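Long-range contacts in nucleotide-binding protein, universal stress protein UspA family (Lactobacillus plantarum, PDB 3S3T), which binds ATP and, as a universal stress protein, probably takes part in the cellular response to stress, though its exact role is unknown: residues N35-Y40 and N85-I90; Y40-S45 and E58-E63. All coordinates share one frame; numbering follows the deposited sequence.

How the interactions relate
After strand 7-11 and helix 16-32 the chain enters strand 35-43, whose residues 35-40 form the first half of interaction 1. The chain runs on through 40-45, where the strand gives out, so Y40 belongs to both contacts. The chain then turns back through helix 53-78, and residues 58-63 pack against 40-45 in interaction 2. This closes the shorter loop. The helix leads on to strand 87-93, where 85-90 pairs with 35-40 and closes the longer one. Interaction 2 is therefore nested inside interaction 1. Together they fix a beta-alpha-beta unit: interaction 1 joins its two strands, and interaction 2 sets the helix against the first. The two contacts touch where I90 packs on V42, and both reach ATP.

Interaction 1: residues N35-Y40 and N85-I90; sequences NLTALY and NLKTEI. With ATP (adenosine-5'-triphosphate), chain I.
T37 through Y40 pair in parallel with K87 through I90, and the two strand axes come within 4.7 Å at an angle of 20°. Four backbone bonds alternate across them: K87 N to L36 O, A38 N to K87 O, E89 N to A38 O and Y40 N to E89 O. At the start N85 supplies side-chain bonds instead. Its ND2 donates to N35 OD1 at 2.9 Å, with the acceptor lying in the N85 amide plane. Its OD1 takes L36 N at 3.2 Å. CG of N85 sits between the backbone N and the carbonyl carbon (chi1 53°), which turns the amide onto the neighbouring strand. This is one edge pair of the chain's five-stranded parallel sheet, a nucleotide-binding fold of the HUP clan, with 87-93 outermost. L86 CD1 reaches L36 CG at 3.7 Å, where helix 16-32 packs on both leucines. Helix 53-78 covers the face with A38, Y40 and T88, where I90 CD1 lies close on Y40 CB at 3.4 Å. On the opposite face the K87 chain runs alongside T37, with CD 3.8 Å from OG1. L39 CD1 touches E89 CG at 3.8 Å, and Y102 packs on T37 and L39. L39 O lies 3.4 Å from C2 of the ATP adenine.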
loop_
_atom_site.group_PDB
_atom_site.type_symbol
_atom_site.label_atom_id
_atom_site.label_comp_id
_atom_site.label_asym_id
_atom_site.label_seq_id
_atom_site.Cartn_x
_atom_site.Cartn_y
_atom_site.Cartn_z
ATOM N N ASN A 35 27.452 7.713 12.108
ATOM C CA ASN A 35 27.056 6.979 13.290
ATOM C C ASN A 35 26.031 5.939 12.846
ATOM O O ASN A 35 25.263 6.173 11.882
ATOM C CB ASN A 35 26.493 7.905 14.373
ATOM C CG ASN A 35 27.483 8.975 14.814
ATOM O OD1 ASN A 35 28.667 8.712 15.032
ATOM N ND2 ASN A 35 26.993 10.201 14.933
ATOM N N LEU A 36 26.044 4.777 13.499
ATOM C CA LEU A 36 25.133 3.693 13.186
ATOM C C LEU A 36 24.407 3.243 14.443
ATOM O O LEU A 36 25.030 3.098 15.484
ATOM C CB LEU A 36 25.885 2.518 12.528
ATOM C CG LEU A 36 25.071 1.313 12.040
ATOM C CD1 LEU A 36 23.999 1.738 11.065
ATOM C CD2 LEU A 36 26.008 0.257 11.425
ATOM N N THR A 37 23.071 3.080 14.344
ATOM C CA THR A 37 22.277 2.516 15.432
ATOM C C THR A 37 21.463 1.316 14.900
ATOM O O THR A 37 20.748 1.477 13.918
ATOM C CB THR A 37 21.281 3.551 15.972
ATOM O OG1 THR A 37 22.026 4.629 16.556
ATOM C CG2 THR A 37 20.339 2.927 17.057
ATOM N N ALA A 38 21.618 0.143 15.523
ATOM C CA ALA A 38 20.720 -1.022 15.298
ATOM C C ALA A 38 19.631 -1.052 16.356
ATOM O O ALA A 38 19.902 -0.888 17.566
ATOM C CB ALA A 38 21.487 -2.312 15.278
ATOM N N LEU A 39 18.384 -1.201 15.901
ATOM C CA LEU A 39 17.218 -1.138 16.785
ATOM C C LEU A 39 16.374 -2.397 16.610
ATOM O O LEU A 39 15.895 -2.647 15.517
ATOM C CB LEU A 39 16.361 0.079 16.463
ATOM C CG LEU A 39 14.947 0.181 17.074
ATOM C CD1 LEU A 39 14.967 0.269 18.673
ATOM C CD2 LEU A 39 14.256 1.357 16.493
ATOM N N TYR A 40 16.224 -3.190 17.666
ATOM C CA TYR A 40 15.245 -4.297 17.676
ATOM C C TYR A 40 14.038 -3.911 18.508
ATOM O O TYR A 40 14.174 -3.547 19.686
ATOM C CB TYR A 40 15.895 -5.552 18.272
ATOM C CG TYR A 40 15.048 -6.813 18.208
ATOM C CD1 TYR A 40 13.958 -7.007 19.059
ATOM C CD2 TYR A 40 15.353 -7.834 17.300
ATOM C CE1 TYR A 40 13.174 -8.157 18.966
ATOM C CE2 TYR A 40 14.593 -9.018 17.244
ATOM C CZ TYR A 40 13.528 -9.166 18.043
ATOM O OH TYR A 40 12.823 -10.330 17.938
ATOM N N ASN A 85 31.228 3.446 14.642
ATOM C CA ASN A 85 30.650 2.927 15.883
ATOM C C ASN A 85 29.376 2.109 15.677
ATOM O O ASN A 85 28.878 1.994 14.580
ATOM C CB ASN A 85 30.337 4.100 16.843
ATOM C CG ASN A 85 29.496 5.168 16.187
ATOM O OD1 ASN A 85 28.365 4.907 15.704
ATOM N ND2 ASN A 85 30.058 6.366 16.089
ATOM N N LEU A 86 28.847 1.575 16.770
ATOM C CA LEU A 86 27.527 0.971 16.751
ATOM C C LEU A 86 26.921 1.196 18.126
ATOM O O LEU A 86 27.527 0.842 19.156
ATOM C CB LEU A 86 27.579 -0.530 16.435
ATOM C CG LEU A 86 26.207 -1.209 16.369
ATOM C CD1 LEU A 86 25.482 -0.791 15.077
ATOM C CD2 LEU A 86 26.337 -2.740 16.508
ATOM N N LYS A 87 25.766 1.851 18.102
ATOM C CA LYS A 87 24.852 1.871 19.221
ATOM C C LYS A 87 23.804 0.769 18.946
ATOM O O LYS A 87 23.363 0.600 17.819
ATOM C CB LYS A 87 24.182 3.243 19.326
ATOM C CG LYS A 87 23.183 3.412 20.481
ATOM C CD LYS A 87 22.296 4.647 20.305
ATOM C CE LYS A 87 21.878 5.219 21.664
ATOM N NZ LYS A 87 20.752 6.177 21.570
ATOM N N THR A 88 23.445 0.015 19.973
ATOM C CA THR A 88 22.408 -0.999 19.880
ATOM C C THR A 88 21.281 -0.647 20.847
ATOM O O THR A 88 21.523 -0.174 21.983
ATOM C CB THR A 88 22.956 -2.377 20.182
ATOM O OG1 THR A 88 23.460 -2.436 21.534
ATOM C CG2 THR A 88 24.059 -2.740 19.165
ATOM N N GLU A 89 20.053 -0.880 20.415
ATOM C CA GLU A 89 18.908 -0.535 21.209
ATOM C C GLU A 89 17.846 -1.612 21.073
ATOM O O GLU A 89 17.529 -2.050 19.951
ATOM C CB GLU A 89 18.334 0.773 20.683
ATOM C CG GLU A 89 17.232 1.349 21.555
ATOM C CD GLU A 89 17.648 2.570 22.331
ATOM O OE1 GLU A 89 18.471 3.385 21.823
ATOM O OE2 GLU A 89 17.086 2.753 23.435
ATOM N N ILE A 90 17.295 -2.026 22.210
ATOM C CA ILE A 90 16.167 -2.911 22.241
ATOM C C ILE A 90 15.025 -2.128 22.882
ATOM O O ILE A 90 15.142 -1.629 24.023
ATOM C CB ILE A 90 16.477 -4.199 23.050
ATOM C CG1 ILE A 90 17.753 -4.890 22.547
ATOM C CG2 ILE A 90 15.282 -5.133 23.067
ATOM C CD1 ILE A 90 17.767 -5.236 21.120
HETATM P PG ATP I . 4.650 -8.652 7.761
HETATM O O1G ATP I . 5.038 -8.322 9.184
HETATM O O2G ATP I . 3.810 -9.889 7.674
HETATM O O3G ATP I . 3.992 -7.531 6.969
HETATM P PB ATP I . 7.426 -9.517 7.372
HETATM O O1B ATP I . 7.922 -10.539 6.389
HETATM O O2B ATP I . 7.489 -9.844 8.825
HETATM O O3B ATP I . 5.950 -9.106 6.919
HETATM P PA ATP I . 8.439 -6.844 7.899
HETATM O O1A ATP I . 7.906 -6.967 9.292
HETATM O O2A ATP I . 7.940 -5.691 7.130
HETATM O O3A ATP I . 8.243 -8.160 7.029
HETATM O "O5'" ATP I . 10.069 -6.740 8.063
HETATM C "C5'" ATP I . 10.815 -6.004 7.096
HETATM C "C4'" ATP I . 12.016 -5.326 7.762
HETATM O "O4'" ATP I . 11.456 -4.495 8.772
HETATM C "C3'" ATP I . 12.946 -6.279 8.494
HETATM O "O3'" ATP I . 13.910 -6.873 7.641
HETATM C "C2'" ATP I . 13.490 -5.338 9.540
HETATM O "O2'" ATP I . 14.489 -4.551 8.908
HETATM C "C1'" ATP I . 12.298 -4.467 9.914
HETATM N N9 ATP I . 11.601 -4.969 11.096
HETATM C C8 ATP I . 10.533 -5.826 11.131
HETATM N N7 ATP I . 10.172 -6.092 12.407
HETATM C C5 ATP I . 11.016 -5.399 13.181
HETATM C C6 ATP I . 11.204 -5.256 14.620
HETATM N N6 ATP I . 10.372 -5.920 15.448
HETATM N N1 ATP I . 12.216 -4.434 15.072
HETATM C C2 ATP I . 13.011 -3.799 14.196
HETATM N N3 ATP I . 12.935 -3.912 12.863
HETATM C C4 ATP I . 11.959 -4.679 12.329
HETATM O O HOH W 1 26.316 5.352 17.148
#

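Interaction 2: residues Y40-S45 and E58-E63; sequences YVVDDS and ELLDAE. With ATP (adenosine-5'-triphosphate), chain I.
The contact lies beside the adenine site of the ATP pocket, where Y40 and V42 of the strand meet L60 and E63 of helix 53-78. The backbone of V41 reads the base edge: V41 N donates to ATP N1 at 3.0 Å, and ATP N6 donates to V41 O at 2.8 Å. On the helix side, Y40 OH gives a 2.7 Å hydrogen bond to E63 OE2. That oxygen comes in at the ring edge, in plane, and uses its anti lone pair. The ring and carboxylate planes stand 86° apart. E63 reaches the strand with an extended chain, CG anti to the backbone N (chi1 174°). Next to it, L60 CD2 packs on V42 CG1 at 3.8 Å, and L60 CD1 reaches D44 CB at 3.7 Å. Water 2 donates to both V41 O and E63 OE2 and accepts from D43 N. Water 3 joins E63 OE1 to D43 O. A leucine in place of E63 would probably leave Y40 OH without its acceptor and both waters less firmly held. With one hydroxyl and two waters donating to it, the E63 carboxylate is likely to be ionised, and water 2 links it to the carbonyl that holds the adenine amino group.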
loop_
_atom_site.group_PDB
_atom_site.type_symbol
_atom_site.label_atom_id
_atom_site.label_comp_id
_atom_site.label_asym_id
_atom_site.label_seq_id
_atom_site.Cartn_x
_atom_site.Cartn_y
_atom_site.Cartn_z
ATOM N N TYR A 40 16.224 -3.190 17.666
ATOM C CA TYR A 40 15.245 -4.297 17.676
ATOM C C TYR A 40 14.038 -3.911 18.508
ATOM O O TYR A 40 14.174 -3.547 19.686
ATOM C CB TYR A 40 15.895 -5.552 18.272
ATOM C CG TYR A 40 15.048 -6.813 18.208
ATOM C CD1 TYR A 40 13.958 -7.007 19.059
ATOM C CD2 TYR A 40 15.353 -7.834 17.300
ATOM C CE1 TYR A 40 13.174 -8.157 18.966
ATOM C CE2 TYR A 40 14.593 -9.018 17.244
ATOM C CZ TYR A 40 13.528 -9.166 18.043
ATOM O OH TYR A 40 12.823 -10.330 17.938
ATOM N N VAL A 41 12.847 -4.001 17.928
ATOM C CA VAL A 41 11.636 -3.738 18.688
ATOM C C VAL A 41 10.921 -5.012 19.113
ATOM O O VAL A 41 10.503 -5.816 18.278
ATOM C CB VAL A 41 10.658 -2.821 17.932
ATOM C CG1 VAL A 41 9.508 -2.361 18.903
ATOM C CG2 VAL A 41 11.381 -1.589 17.405
ATOM N N VAL A 42 10.771 -5.179 20.433
ATOM C CA VAL A 42 10.011 -6.298 21.001
ATOM C C VAL A 42 8.515 -5.941 20.934
ATOM O O VAL A 42 8.033 -5.031 21.635
ATOM C CB VAL A 42 10.406 -6.570 22.471
ATOM C CG1 VAL A 42 9.602 -7.710 23.039
ATOM C CG2 VAL A 42 11.891 -6.819 22.639
ATOM N N ASP A 43 7.761 -6.667 20.120
ATOM C CA ASP A 43 6.350 -6.334 19.938
ATOM C C ASP A 43 5.585 -6.734 21.184
ATOM O O ASP A 43 5.449 -7.918 21.475
ATOM C CB ASP A 43 5.778 -7.066 18.725
ATOM C CG ASP A 43 4.377 -6.600 18.363
ATOM O OD1 ASP A 43 3.626 -6.081 19.205
ATOM O OD2 ASP A 43 4.045 -6.753 17.191
ATOM N N ASP A 44 5.060 -5.747 21.885
ATOM C CA ASP A 44 4.357 -5.948 23.127
ATOM C C ASP A 44 2.836 -5.782 22.994
ATOM O O ASP A 44 2.170 -5.567 23.993
ATOM C CB ASP A 44 4.911 -5.008 24.215
ATOM C CG ASP A 44 4.641 -3.540 23.951
ATOM O OD1 ASP A 44 4.005 -3.175 22.931
ATOM O OD2 ASP A 44 5.065 -2.737 24.817
ATOM N N SER A 45 2.305 -5.892 21.770
ATOM C CA SER A 45 0.888 -5.563 21.488
ATOM C C SER A 45 -0.093 -6.731 21.647
ATOM O O SER A 45 -1.310 -6.547 21.515
ATOM C CB SER A 45 0.755 -4.921 20.095
ATOM O OG SER A 45 1.044 -5.838 19.045
ATOM N N GLU A 58 7.432 -12.901 30.525
ATOM C CA GLU A 58 8.385 -14.019 30.403
ATOM C C GLU A 58 8.715 -14.257 28.926
ATOM O O GLU A 58 9.856 -14.495 28.556
ATOM C CB GLU A 58 7.792 -15.290 31.018
ATOM C CG GLU A 58 8.833 -16.251 31.546
ATOM C CD GLU A 58 8.257 -17.586 32.007
ATOM O OE1 GLU A 58 8.958 -18.602 31.847
ATOM O OE2 GLU A 58 7.112 -17.631 32.493
ATOM N N LEU A 59 7.691 -14.175 28.087
ATOM C CA LEU A 59 7.857 -14.337 26.632
ATOM C C LEU A 59 8.722 -13.208 26.043
ATOM O O LEU A 59 9.704 -13.454 25.316
ATOM C CB LEU A 59 6.456 -14.418 25.957
ATOM C CG LEU A 59 6.346 -14.898 24.508
ATOM C CD1 LEU A 59 6.645 -16.400 24.462
ATOM C CD2 LEU A 59 4.929 -14.571 23.888
ATOM N N LEU A 60 8.355 -11.969 26.359
ATOM C CA LEU A 60 9.063 -10.801 25.861
ATOM C C LEU A 60 10.502 -10.705 26.418
ATOM O O LEU A 60 11.440 -10.408 25.693
ATOM C CB LEU A 60 8.258 -9.512 26.141
ATOM C CG LEU A 60 6.817 -9.524 25.548
ATOM C CD1 LEU A 60 6.142 -8.164 25.648
ATOM C CD2 LEU A 60 6.781 -9.975 24.082
ATOM N N ASP A 61 10.688 -10.959 27.702
ATOM C CA ASP A 61 12.052 -10.958 28.209
ATOM C C ASP A 61 12.953 -11.971 27.520
ATOM O O ASP A 61 14.140 -11.690 27.348
ATOM C CB ASP A 61 12.069 -11.162 29.710
ATOM C CG ASP A 61 11.444 -9.991 30.454
ATOM O OD1 ASP A 61 11.188 -8.929 29.826
ATOM O OD2 ASP A 61 11.179 -10.142 31.652
ATOM N N ALA A 62 12.423 -13.139 27.137
ATOM C CA ALA A 62 13.247 -14.129 26.431
ATOM C C ALA A 62 13.549 -13.599 25.036
ATOM O O ALA A 62 14.669 -13.705 24.550
ATOM C CB ALA A 62 12.557 -15.523 26.344
ATOM N N GLU A 63 12.557 -13.033 24.378
ATOM C CA GLU A 63 12.799 -12.487 23.034
ATOM C C GLU A 63 13.867 -11.389 23.092
ATOM O O GLU A 63 14.795 -11.354 22.261
ATOM C CB GLU A 63 11.509 -11.941 22.422
ATOM C CG GLU A 63 11.728 -11.229 21.094
ATOM C CD GLU A 63 10.412 -10.797 20.428
ATOM O OE1 GLU A 63 9.330 -10.917 21.057
ATOM O OE2 GLU A 63 10.474 -10.307 19.287
HETATM P PG ATP I . 4.650 -8.652 7.761
HETATM O O1G ATP I . 5.038 -8.322 9.184
HETATM O O2G ATP I . 3.810 -9.889 7.674
HETATM O O3G ATP I . 3.992 -7.531 6.969
HETATM P PB ATP I . 7.426 -9.517 7.372
HETATM O O1B ATP I . 7.922 -10.539 6.389
HETATM O O2B ATP I . 7.489 -9.844 8.825
HETATM O O3B ATP I . 5.950 -9.106 6.919
HETATM P PA ATP I . 8.439 -6.844 7.899
HETATM O O1A ATP I . 7.906 -6.967 9.292
HETATM O O2A ATP I . 7.940 -5.691 7.130
HETATM O O3A ATP I . 8.243 -8.160 7.029
HETATM O "O5'" ATP I . 10.069 -6.740 8.063
HETATM C "C5'" ATP I . 10.815 -6.004 7.096
HETATM C "C4'" ATP I . 12.016 -5.326 7.762
HETATM O "O4'" ATP I . 11.456 -4.495 8.772
HETATM C "C3'" ATP I . 12.946 -6.279 8.494
HETATM O "O3'" ATP I . 13.910 -6.873 7.641
HETATM C "C2'" ATP I . 13.490 -5.338 9.540
HETATM O "O2'" ATP I . 14.489 -4.551 8.908
HETATM C "C1'" ATP I . 12.298 -4.467 9.914
HETATM N N9 ATP I . 11.601 -4.969 11.096
HETATM C C8 ATP I . 10.533 -5.826 11.131
HETATM N N7 ATP I . 10.172 -6.092 12.407
HETATM C C5 ATP I . 11.016 -5.399 13.181
HETATM C C6 ATP I . 11.204 -5.256 14.620
HETATM N N6 ATP I . 10.372 -5.920 15.448
HETATM N N1 ATP I . 12.216 -4.434 15.072
HETATM C C2 ATP I . 13.011 -3.799 14.196
HETATM N N3 ATP I . 12.935 -3.912 12.863
HETATM C C4 ATP I . 11.959 -4.679 12.329
HETATM O O HOH W 2 9.227 -8.235 18.149
HETATM O O HOH W 3 6.691 -10.265 20.338
#